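Side-chain contact in MccB protein (Escherichia coli, PDB 6OM4), which takes part in biosynthesis of the nucleotide-peptide antibiotic microcin C7 as an ATP-binding, zinc-containing enzyme of the ThiF (E1-like) family, probably adenylating the precursor peptide: residues Phe69-Leu72 with Lys73-Phe77. Numbering follows the deposited sequence.
Sequences FRFL and KENFF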
# COMPACT_ATOMS: atom_id res chain seq x y z
N PHE A 69 -9.93 10.80 -29.34
CA PHE A 69 -10.31 11.41 -28.09
C PHE A 69 -10.80 10.34 -27.10
O PHE A 69 -10.45 10.37 -25.93
CB PHE A 69 -11.34 12.50 -28.39
CG PHE A 69 -11.84 13.23 -27.17
CD1 PHE A 69 -11.16 14.31 -26.67
CD2 PHE A 69 -13.01 12.82 -26.57
CE1 PHE A 69 -11.65 14.98 -25.55
CE2 PHE A 69 -13.51 13.51 -25.47
CZ PHE A 69 -12.79 14.55 -24.94
N ARG A 70 -11.65 9.40 -27.56
CA ARG A 70 -12.17 8.28 -26.74
C ARG A 70 -10.98 7.46 -26.19
O ARG A 70 -10.95 7.08 -25.00
CB ARG A 70 -13.13 7.40 -27.56
CG ARG A 70 -13.76 6.22 -26.82
CD ARG A 70 -13.08 4.87 -27.00
NE ARG A 70 -12.77 4.64 -28.39
CZ ARG A 70 -11.71 4.02 -28.86
NH1 ARG A 70 -11.68 3.74 -30.15
NH2 ARG A 70 -10.68 3.69 -28.10
N PHE A 71 -10.02 7.19 -27.04
CA PHE A 71 -8.83 6.44 -26.69
C PHE A 71 -8.05 7.15 -25.57
O PHE A 71 -7.65 6.53 -24.58
CB PHE A 71 -7.96 6.24 -27.93
CG PHE A 71 -6.58 5.70 -27.69
CD1 PHE A 71 -5.55 6.54 -27.28
CD2 PHE A 71 -6.30 4.36 -27.89
CE1 PHE A 71 -4.28 6.05 -27.01
CE2 PHE A 71 -5.02 3.87 -27.68
CZ PHE A 71 -4.02 4.71 -27.24
N LEU A 72 -7.79 8.45 -25.74
CA LEU A 72 -7.06 9.21 -24.71
C LEU A 72 -7.85 9.28 -23.40
O LEU A 72 -7.28 9.18 -22.32
CB LEU A 72 -6.76 10.60 -25.27
CG LEU A 72 -5.72 10.61 -26.39
CD1 LEU A 72 -5.69 11.96 -27.10
CD2 LEU A 72 -4.35 10.32 -25.83
N LYS A 73 -9.17 9.47 -23.47
CA LYS A 73 -10.02 9.55 -22.31
C LYS A 73 -10.07 8.24 -21.53
O LYS A 73 -10.05 8.25 -20.29
CB LYS A 73 -11.47 9.86 -22.73
CG LYS A 73 -11.80 11.31 -23.03
CD LYS A 73 -13.33 11.49 -23.09
CE LYS A 73 -13.90 12.09 -21.83
NZ LYS A 73 -13.26 11.52 -20.62
N GLU A 74 -10.26 7.11 -22.23
CA GLU A 74 -10.52 5.84 -21.54
C GLU A 74 -9.25 5.35 -20.82
O GLU A 74 -9.34 4.49 -19.96
CB GLU A 74 -11.09 4.81 -22.52
CG GLU A 74 -10.05 4.22 -23.46
CD GLU A 74 -10.62 3.35 -24.57
OE1 GLU A 74 -11.85 3.17 -24.61
OE2 GLU A 74 -9.81 2.89 -25.45
N ASN A 75 -8.09 5.90 -21.19
CA ASN A 75 -6.83 5.61 -20.50
C ASN A 75 -6.46 6.71 -19.48
O ASN A 75 -5.39 6.63 -18.89
CB ASN A 75 -5.73 5.38 -21.52
CG ASN A 75 -5.96 4.10 -22.30
OD1 ASN A 75 -5.84 3.01 -21.74
ND2 ASN A 75 -6.29 4.22 -23.56
N PHE A 76 -7.32 7.72 -19.28
CA PHE A 76 -7.03 8.89 -18.39
C PHE A 76 -5.78 9.65 -18.84
O PHE A 76 -5.15 10.37 -18.04
CB PHE A 76 -7.01 8.47 -16.91
CG PHE A 76 -8.15 7.56 -16.58
CD1 PHE A 76 -9.45 8.02 -16.72
CD2 PHE A 76 -7.93 6.26 -16.21
CE1 PHE A 76 -10.52 7.17 -16.48
CE2 PHE A 76 -9.00 5.43 -15.91
CZ PHE A 76 -10.29 5.88 -16.08
N PHE A 77 -5.49 9.63 -20.16
CA PHE A 77 -4.40 10.43 -20.72
C PHE A 77 -4.83 11.89 -20.86
O PHE A 77 -4.02 12.81 -20.70
CB PHE A 77 -3.95 9.84 -22.04
CG PHE A 77 -3.37 8.45 -21.98
CD1 PHE A 77 -2.78 7.95 -20.83
CD2 PHE A 77 -3.34 7.68 -23.12
CE1 PHE A 77 -2.20 6.70 -20.81
CE2 PHE A 77 -2.76 6.42 -23.11
CZ PHE A 77 -2.18 5.93 -21.96
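The backbone oxygen of F71 is gripped twice by N75: its side-chain ND2 bonds at 2.9 Å and its backbone N, more weakly, at 3.5 Å. This happens at the C-terminal end of helix 62-74, where a Schellman motif closes the last turn. F77 N donates to L72 O at 2.8 Å, enclosing the smaller loop closed by the bond from F76 N to K73 O (3.0 Å). F76 makes the reversal by taking left-handed helical angles (phi 59°), and its own carbonyl oxygen is bound by Y8 OH. Asparagine suits the preceding position because its short amide can bend back to a carbonyl in the final turn, where the regular helical partners are running out; ND2 also sits over the centre of the F71 ring. The apolar partner of the motif is L72, whose CD2 packs against F77 CB at 3.8 Å while its side chain also reaches I38 on helix 32-43. On the exposed side, R70 and E74 lie alongside each other one turn apart, and R70 NH2 forms a salt bridge of 2.9 Å with E74 OE2. E74 CG stands between its backbone N and carbonyl carbon (chi1 76°), which turns the carboxylate back toward R70; NH2 meets OE2 from above the carboxylate plane. Lysine offers F69 an aliphatic stem: K73 CG makes a CH-pi contact over one ring face, 4.0 Å from the ring centroid and offset toward its rim.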